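Local coordinates for type IV pilus assembly protein PilF (Thermus thermophilus HB8, PDB 5OIU) that acts as a hexameric motor ATPase that binds ATP and powers the assembly of type IV pili, at residues V281-C285 against C317-G321; Q22-H28 against R39-D43; A309-K313 against A374-T380. All blocks are in the same frame, centred on the assembly; numbering follows the deposited sequence.

In the fold
Contact 2 is the most buried: two neighbouring strands of the antiparallel sheet, tied by backbone hydrogen bonds, with arginines on one face reaching a second subunit. Contacts 1 and 3 are partly buried, touch no other protein chain and have no hydrogen bonds between their segments. A zinc ion and four cysteines join the loops of contact 1, whereas contact 3 relies on leucine packing and the edge of a tyrosine ring. These two adjoin through Val281 N and Ile378 O, 3.0 Å apart and probably hydrogen-bonded; contact 3 includes strand 311-314 of the small ribbon whose strands neighbour the loops of contact 1 in the chain. Contacts 2 and 3 remain about 17 Å apart at their nearest atoms.

Contact 1: V281-C285 against C317-G321; sequences VCEHC and CERCG. With ZN (zinc ion), chain S.
The imidazole of His284 meets the aliphatic start of the Arg319 side chain. Arg319 CB lies at the ring edge, in its plane, while Arg319 CG comes obliquely to 3.5 Å from His284 ND1. The two side chains run alongside each other in the same direction, with imidazole and guanidinium planes turned 43° apart; the arginine chain bends at chi2 and chi3, and its charged end leads away from the 281-285 segment. Beside this pair the zinc ion joins the two loops. Cys282 SG and Cys285 SG each bind it at 2.4 Å, and from the other loop Cys320 SG binds it at 2.3 Å. The fourth thiolate, Cys317 SG, stands farther off at 2.7 Å. Cys282 reaches the metal with SG swung away from its backbone N (chi1 171°). Carbon packing accompanies the metal bonds, with Cys282 CB and Cys320 CB 3.7 Å apart. Backbone amides steady the sulfurs within each loop: His284 N donates to Cys282 SG at 3.4 Å with an N-H...S angle of 165°, and Cys317 N donates to Cys320 SG at 3.4 Å. A weak bond from Arg319 N reaches Cys317 SG. Such N-H groups probably offset some of the negative charge gathered by four thiolates on one divalent ion. Backbone bonds of Cys282 to Gly324 and Cys285 to Met315 attach the first loop to the chain around the second. Two CxxC pairs sharing one zinc form the tetracysteine site characteristic of the assembly ATPases of type II secretion and type IV pilus systems.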
loop_
_atom_site.group_PDB
_atom_site.type_symbol
_atom_site.label_atom_id
_atom_site.label_comp_id
_atom_site.label_asym_id
_atom_site.label_seq_id
_atom_site.Cartn_x
_atom_site.Cartn_y
_atom_site.Cartn_z
ATOM N N VAL C 281 33.514 19.611 22.555
ATOM C CA VAL C 281 34.778 19.303 23.218
ATOM C C VAL C 281 35.262 20.506 24.019
ATOM O O VAL C 281 35.291 21.636 23.511
ATOM C CB VAL C 281 35.832 18.882 22.180
ATOM C CG1 VAL C 281 37.195 18.762 22.838
ATOM C CG2 VAL C 281 35.442 17.569 21.503
ATOM N N CYS C 282 35.659 20.264 25.270
ATOM C CA CYS C 282 36.274 21.310 26.082
ATOM C C CYS C 282 37.491 21.910 25.385
ATOM O O CYS C 282 38.283 21.210 24.749
ATOM C CB CYS C 282 36.685 20.758 27.448
ATOM S SG CYS C 282 37.691 21.920 28.459
ATOM N N GLU C 283 37.644 23.222 25.511
ATOM C CA GLU C 283 38.687 23.907 24.762
ATOM C C GLU C 283 40.053 23.816 25.419
ATOM O O GLU C 283 41.058 24.046 24.741
ATOM C CB GLU C 283 38.325 25.377 24.575
ATOM C CG GLU C 283 37.218 25.600 23.591
ATOM C CD GLU C 283 37.652 25.344 22.159
ATOM O OE1 GLU C 283 38.795 24.872 21.935
ATOM O OE2 GLU C 283 36.839 25.630 21.251
ATOM N N HIS C 284 40.108 23.478 26.707
ATOM C CA HIS C 284 41.336 23.577 27.484
ATOM C C HIS C 284 42.054 22.246 27.676
ATOM O O HIS C 284 43.237 22.250 28.030
ATOM C CB HIS C 284 41.038 24.206 28.853
ATOM C CG HIS C 284 40.399 25.559 28.767
ATOM N ND1 HIS C 284 39.355 25.946 29.584
ATOM C CD2 HIS C 284 40.648 26.613 27.950
ATOM C CE1 HIS C 284 38.989 27.177 29.273
ATOM N NE2 HIS C 284 39.756 27.604 28.284
ATOM N N CYS C 285 41.380 21.113 27.470
ATOM C CA CYS C 285 42.060 19.825 27.425
ATOM C C CYS C 285 41.926 19.164 26.061
ATOM O O CYS C 285 42.087 17.947 25.947
ATOM C CB CYS C 285 41.530 18.893 28.509
ATOM S SG CYS C 285 39.783 18.620 28.395
ATOM N N CYS C 317 39.513 17.982 32.299
ATOM C CA CYS C 317 40.232 18.915 33.159
ATOM C C CYS C 317 39.253 19.658 34.062
ATOM O O CYS C 317 38.032 19.518 33.948
ATOM C CB CYS C 317 41.062 19.905 32.338
ATOM S SG CYS C 317 40.128 21.289 31.659
ATOM N N GLU C 318 39.816 20.481 34.951
ATOM C CA GLU C 318 39.026 21.178 35.964
ATOM C C GLU C 318 37.879 21.989 35.355
ATOM O O GLU C 318 36.816 22.095 35.972
ATOM C CB GLU C 318 39.940 22.091 36.793
ATOM C CG GLU C 318 41.326 21.498 37.098
ATOM C CD GLU C 318 42.396 21.938 36.097
ATOM O OE1 GLU C 318 42.617 23.162 35.946
ATOM O OE2 GLU C 318 43.000 21.053 35.443
ATOM N N ARG C 319 38.071 22.545 34.152
ATOM C CA ARG C 319 37.105 23.441 33.511
ATOM C C ARG C 319 35.917 22.724 32.858
ATOM O O ARG C 319 35.021 23.398 32.344
ATOM C CB ARG C 319 37.814 24.317 32.455
ATOM C CG ARG C 319 38.653 25.494 33.008
ATOM C CD ARG C 319 37.794 26.701 33.467
ATOM N NE ARG C 319 37.048 26.450 34.713
ATOM C CZ ARG C 319 35.765 26.772 34.928
ATOM N NH1 ARG C 319 35.197 26.496 36.096
ATOM N NH2 ARG C 319 35.038 27.362 33.979
ATOM N N CYS C 320 35.860 21.390 32.875
ATOM C CA CYS C 320 34.807 20.673 32.164
ATOM C C CYS C 320 34.314 19.466 32.955
ATOM O O CYS C 320 33.880 18.470 32.362
ATOM C CB CYS C 320 35.295 20.215 30.781
ATOM S SG CYS C 320 36.692 19.048 30.838
ATOM N N GLY C 321 34.365 19.534 34.286
ATOM C CA GLY C 321 34.129 18.334 35.082
ATOM C C GLY C 321 35.258 17.349 34.838
ATOM O O GLY C 321 36.427 17.725 34.748
HETATM ZN ZN ZN S . 38.508 20.092 29.860
#

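Contact 2: Q22-H28 against R39-D43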
loop_
_atom_site.group_PDB
_atom_site.type_symbol
_atom_site.label_atom_id
_atom_site.label_comp_id
_atom_site.label_asym_id
_atom_site.label_seq_id
_atom_site.Cartn_x
_atom_site.Cartn_y
_atom_site.Cartn_z
ATOM N N GLN C 22 22.215 23.374 44.446
ATOM C CA GLN C 22 23.409 22.536 44.435
ATOM C C GLN C 22 24.202 22.650 43.140
ATOM O O GLN C 22 25.378 22.251 43.118
ATOM C CB GLN C 22 23.031 21.068 44.636
ATOM C CG GLN C 22 22.933 20.678 46.073
ATOM C CD GLN C 22 24.139 21.145 46.840
ATOM O OE1 GLN C 22 25.286 21.040 46.360
ATOM N NE2 GLN C 22 23.898 21.684 48.030
ATOM N N ASP C 23 23.579 23.168 42.068
ATOM C CA ASP C 23 24.055 22.981 40.697
ATOM C C ASP C 23 24.089 21.494 40.301
ATOM O O ASP C 23 24.884 21.075 39.463
ATOM C CB ASP C 23 25.421 23.640 40.494
ATOM C CG ASP C 23 25.521 24.366 39.181
ATOM O OD1 ASP C 23 25.461 23.685 38.129
ATOM O OD2 ASP C 23 25.646 25.618 39.201
ATOM N N ALA C 24 23.206 20.686 40.880
ATOM C CA ALA C 24 23.105 19.284 40.496
ATOM C C ALA C 24 22.548 19.133 39.083
ATOM O O ALA C 24 21.685 19.900 38.634
ATOM C CB ALA C 24 22.215 18.520 41.475
ATOM N N SER C 25 23.036 18.109 38.387
ATOM C CA SER C 25 22.642 17.892 37.005
ATOM C C SER C 25 21.422 16.990 36.859
ATOM O O SER C 25 20.690 17.133 35.878
ATOM C CB SER C 25 23.808 17.304 36.211
ATOM O OG SER C 25 24.102 16.014 36.682
ATOM N N ASP C 26 21.171 16.073 37.793
ATOM C CA ASP C 26 20.048 15.144 37.667
ATOM C C ASP C 26 19.506 14.782 39.049
ATOM O O ASP C 26 20.241 14.783 40.043
ATOM C CB ASP C 26 20.460 13.860 36.921
ATOM C CG ASP C 26 21.175 14.146 35.590
ATOM O OD1 ASP C 26 20.469 14.348 34.583
ATOM O OD2 ASP C 26 22.434 14.185 35.536
ATOM N N ILE C 27 18.219 14.444 39.091
ATOM C CA ILE C 27 17.530 13.997 40.303
ATOM C C ILE C 27 16.955 12.616 40.041
ATOM O O ILE C 27 16.141 12.448 39.118
ATOM C CB ILE C 27 16.396 14.952 40.699
ATOM C CG1 ILE C 27 16.875 16.389 40.803
ATOM C CG2 ILE C 27 15.757 14.510 41.975
ATOM C CD1 ILE C 27 15.740 17.329 41.146
ATOM N N HIS C 28 17.341 11.636 40.865
ATOM C CA HIS C 28 16.865 10.255 40.752
ATOM C C HIS C 28 15.982 9.904 41.941
ATOM O O HIS C 28 16.429 9.996 43.093
ATOM C CB HIS C 28 18.020 9.256 40.707
ATOM C CG HIS C 28 18.928 9.435 39.537
ATOM N ND1 HIS C 28 19.185 8.423 38.638
ATOM C CD2 HIS C 28 19.661 10.500 39.132
ATOM C CE1 HIS C 28 20.031 8.860 37.723
ATOM N NE2 HIS C 28 20.341 10.115 38.002
ATOM N N ARG C 39 18.463 10.451 44.993
ATOM C CA ARG C 39 19.863 10.761 44.749
ATOM C C ARG C 39 19.958 11.979 43.842
ATOM O O ARG C 39 19.072 12.224 43.011
ATOM C CB ARG C 39 20.600 9.570 44.114
ATOM C CG ARG C 39 20.583 8.267 44.939
ATOM C CD ARG C 39 20.556 7.006 44.028
ATOM N NE ARG C 39 21.896 6.545 43.651
ATOM C CZ ARG C 39 22.142 5.589 42.754
ATOM N NH1 ARG C 39 21.142 4.973 42.135
ATOM N NH2 ARG C 39 23.398 5.241 42.474
ATOM N N LEU C 40 21.040 12.744 44.010
ATOM C CA LEU C 40 21.371 13.881 43.155
ATOM C C LEU C 40 22.702 13.593 42.482
ATOM O O LEU C 40 23.642 13.162 43.156
ATOM C CB LEU C 40 21.480 15.186 43.968
ATOM C CG LEU C 40 20.293 15.690 44.813
ATOM C CD1 LEU C 40 20.574 17.048 45.486
ATOM C CD2 LEU C 40 19.016 15.788 43.978
ATOM N N ARG C 41 22.802 13.827 41.168
ATOM C CA ARG C 41 24.125 13.853 40.535
ATOM C C ARG C 41 24.766 15.242 40.696
ATOM O O ARG C 41 24.276 16.246 40.150
ATOM C CB ARG C 41 24.066 13.452 39.062
ATOM C CG ARG C 41 25.444 12.956 38.573
ATOM C CD ARG C 41 25.497 12.522 37.106
ATOM N NE ARG C 41 24.684 11.332 36.841
ATOM C CZ ARG C 41 25.135 10.087 36.959
ATOM N NH1 ARG C 41 26.398 9.883 37.337
ATOM N NH2 ARG C 41 24.333 9.055 36.687
ATOM N N ILE C 42 25.871 15.289 41.440
ATOM C CA ILE C 42 26.683 16.487 41.639
ATOM C C ILE C 42 28.086 16.198 41.119
ATOM O O ILE C 42 28.710 15.211 41.524
ATOM C CB ILE C 42 26.729 16.896 43.124
ATOM C CG1 ILE C 42 25.402 17.527 43.548
ATOM C CG2 ILE C 42 27.923 17.811 43.413
ATOM C CD1 ILE C 42 25.057 17.236 44.988
ATOM N N ASP C 43 28.573 17.050 40.215
ATOM C CA ASP C 43 29.911 16.900 39.632
ATOM C C ASP C 43 30.159 15.491 39.094
ATOM O O ASP C 43 31.234 14.920 39.253
ATOM C CB ASP C 43 30.992 17.275 40.644
ATOM C CG ASP C 43 30.863 18.706 41.145
ATOM O OD1 ASP C 43 30.194 19.540 40.495
ATOM O OD2 ASP C 43 31.453 19.000 42.196
#
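Asp26 OD2 is held by Ser25 OG through a hydrogen bond of 2.7 Å and approached from the other strand by Arg41 NE in a long salt bridge of 3.9 Å. Asp26 OD2 lies at the edge of the Arg41 guanidinium, near its plane, although the two planes are 80° apart. Both side chains rise from the same face, and the chi1 of Arg41 (-158°), with CG opposite the backbone N, lets its chain run alongside Asp26. Ser25 OG also lies 3.5 Å from Arg41 CB. Both charged groups have further partners: Asp26 OD1 forms a salt bridge with Arg110, and Arg41 NE and NH2 bridge to Asp211 and Asp213 of the second subunit. Replacing Ser25 by alanine removes the hydroxyl, and the OD2 side of the carboxylate, then tied mainly through OD1 to Arg110, is likely to turn more readily. In the backbone, Ser25 N donates to Arg41 O at 2.8 Å, and Arg41 N donates to Asp26 O. His28 and Arg39 form a hydrogen-bonded antiparallel pair, with His28 N to Arg39 O at 2.8 Å and almost straight (176°). On their face His28 NE2 reaches Asp211, and Arg39 NH2 reaches Lys171, both of the second subunit. Ile27 and Leu40, a non-hydrogen-bonded pair, point to the other face, where contacts are mainly apolar: Ile27 CG1 and Leu40 CD2 lie 3.9 Å apart. Nearby, Ala24 CB packs on Ile42 CG1 at 3.9 Å. Helix 6-22 covers Ile27 and Leu40 with Val15, and Ala24 and Ile27 with Ala19. The hairpin itself is flanked by strand 104-111 beside strand 26-31 and by strand 45-52 beside strand 36-42.

Contact 3: A309-K313 against A374-T380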
loop_
_atom_site.group_PDB
_atom_site.type_symbol
_atom_site.label_atom_id
_atom_site.label_comp_id
_atom_site.label_asym_id
_atom_site.label_seq_id
_atom_site.Cartn_x
_atom_site.Cartn_y
_atom_site.Cartn_z
ATOM N N ALA C 309 43.238 14.929 7.474
ATOM C CA ALA C 309 42.212 14.928 8.507
ATOM C C ALA C 309 42.775 14.505 9.849
ATOM O O ALA C 309 43.439 13.473 9.954
ATOM C CB ALA C 309 41.070 14.003 8.112
ATOM N N ARG C 310 42.526 15.325 10.869
ATOM C CA ARG C 310 42.786 14.983 12.260
ATOM C C ARG C 310 41.478 15.115 13.032
ATOM O O ARG C 310 40.570 15.839 12.618
ATOM C CB ARG C 310 43.879 15.885 12.873
ATOM C CG ARG C 310 45.332 15.308 12.848
ATOM C CD ARG C 310 45.575 14.331 11.666
ATOM N NE ARG C 310 46.971 14.147 11.241
ATOM C CZ ARG C 310 47.360 13.317 10.264
ATOM N NH1 ARG C 310 48.646 13.219 9.936
ATOM N NH2 ARG C 310 46.468 12.594 9.594
ATOM N N LEU C 311 41.373 14.373 14.136
ATOM C CA LEU C 311 40.217 14.386 15.029
ATOM C C LEU C 311 40.677 14.766 16.430
ATOM O O LEU C 311 41.875 14.830 16.714
ATOM C CB LEU C 311 39.506 13.026 15.081
ATOM C CG LEU C 311 38.738 12.458 13.889
ATOM C CD1 LEU C 311 38.358 11.012 14.203
ATOM C CD2 LEU C 311 37.496 13.279 13.497
ATOM N N TYR C 312 39.707 14.999 17.318
ATOM C CA TYR C 312 39.976 15.612 18.609
ATOM C C TYR C 312 39.115 14.975 19.687
ATOM O O TYR C 312 38.042 14.440 19.410
ATOM C CB TYR C 312 39.730 17.143 18.566
ATOM C CG TYR C 312 40.499 17.823 17.456
ATOM C CD1 TYR C 312 40.041 17.799 16.139
ATOM C CD2 TYR C 312 41.708 18.448 17.714
ATOM C CE1 TYR C 312 40.774 18.383 15.118
ATOM C CE2 TYR C 312 42.440 19.049 16.697
ATOM C CZ TYR C 312 41.974 19.016 15.414
ATOM O OH TYR C 312 42.722 19.616 14.432
ATOM N N LYS C 313 39.608 15.030 20.921
ATOM C CA LYS C 313 38.805 14.705 22.090
ATOM C C LYS C 313 39.270 15.586 23.236
ATOM O O LYS C 313 40.280 16.281 23.155
ATOM C CB LYS C 313 38.897 13.221 22.455
ATOM C CG LYS C 313 40.120 12.851 23.289
ATOM C CD LYS C 313 40.145 11.352 23.633
ATOM C CE LYS C 313 40.635 11.097 25.087
ATOM N NZ LYS C 313 41.436 9.836 25.284
ATOM N N ALA C 374 33.320 17.530 13.475
ATOM C CA ALA C 374 34.289 16.757 14.243
ATOM C C ALA C 374 35.695 16.930 13.687
ATOM O O ALA C 374 36.662 16.979 14.459
ATOM C CB ALA C 374 33.889 15.285 14.248
ATOM N N LEU C 375 35.827 17.041 12.360
ATOM C CA LEU C 375 37.135 17.259 11.755
ATOM C C LEU C 375 37.702 18.642 12.063
ATOM O O LEU C 375 38.860 18.905 11.729
ATOM C CB LEU C 375 37.054 17.045 10.242
ATOM C CG LEU C 375 36.941 15.586 9.779
ATOM C CD1 LEU C 375 36.706 15.475 8.266
ATOM C CD2 LEU C 375 38.166 14.778 10.223
ATOM N N GLN C 376 36.927 19.522 12.694
ATOM C CA GLN C 376 37.424 20.814 13.139
ATOM C C GLN C 376 37.571 20.909 14.652
ATOM O O GLN C 376 37.938 21.969 15.160
ATOM C CB GLN C 376 36.510 21.928 12.633
ATOM C CG GLN C 376 36.465 21.982 11.124
ATOM C CD GLN C 376 35.481 23.012 10.605
ATOM O OE1 GLN C 376 34.297 22.719 10.425
ATOM N NE2 GLN C 376 35.962 24.234 10.371
ATOM N N GLY C 377 37.299 19.839 15.385
ATOM C CA GLY C 377 37.422 19.866 16.821
ATOM C C GLY C 377 36.224 20.377 17.587
ATOM O O GLY C 377 36.320 20.544 18.807
ATOM N N ILE C 378 35.095 20.632 16.930
ATOM C CA ILE C 378 33.909 21.064 17.672
ATOM C C ILE C 378 33.388 19.938 18.561
ATOM O O ILE C 378 32.948 20.167 19.696
ATOM C CB ILE C 378 32.837 21.556 16.691
ATOM C CG1 ILE C 378 33.362 22.774 15.949
ATOM C CG2 ILE C 378 31.565 21.881 17.411
ATOM C CD1 ILE C 378 32.729 22.992 14.620
ATOM N N THR C 379 33.434 18.706 18.067
ATOM C CA THR C 379 32.910 17.564 18.795
ATOM C C THR C 379 33.796 16.347 18.535
ATOM O O THR C 379 34.691 16.355 17.675
ATOM C CB THR C 379 31.452 17.283 18.399
ATOM O OG1 THR C 379 30.930 16.237 19.210
ATOM C CG2 THR C 379 31.341 16.882 16.917
ATOM N N THR C 380 33.556 15.301 19.316
ATOM C CA THR C 380 34.197 14.030 19.046
ATOM C C THR C 380 33.440 13.297 17.955
ATOM O O THR C 380 32.269 13.570 17.684
ATOM C CB THR C 380 34.222 13.161 20.292
ATOM O OG1 THR C 380 32.880 12.751 20.589
ATOM C CG2 THR C 380 34.808 13.931 21.457
#
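Apolar packing centres on Leu375, whose CD2 methyl fits against the 309-313 segment. Leu375 CD2 lies 3.7 Å from Ala309 CB and an equal distance from Leu311 CD2, the two leucine side chains crossing obliquely. Leu311 CD2 reaches on to Ala374 CB. Methyl meets carbonyl as well, Leu375 CD2 coming to 3.6 Å from Arg310 O.

Aromatic contact is made by Tyr312, whose ring is set against the turn that follows helix 366-374 by a first torsion that puts CG beside the backbone N (chi1 -54°). Ala374 O lies at the ring edge, in its plane, 3.9 Å from Tyr312 CD1, and Leu375 O lies at the edge too, near the plane, by CE1. Gly377 CA approaches obliquely, 3.4 Å from Tyr312 CD1, a closeness helped by the absence of a side chain. This glycine has positive phi and closes a Schellman motif, Gly377 N being hydrogen-bonded to Ala374 O at 3.1 Å.

Backbone and methyl contacts continue at Thr380, where Thr380 CG2 rests 3.9 Å from Tyr312 O and also touches Lys313 CA. Its hydroxyl is engaged elsewhere: OG1 caps the following helix at Glu383 N and is hydrogen-bonded to Tyr325 OH.

Strand 311-314 thus lies against the connection between helices 366-374 and 381-387. Its backbone pairs with strand 286-289, on which Tyr312 also packs through Lys286 and Glu288, while Thr379 and Thr380 touch Val278 and Val281 of strand 269-281.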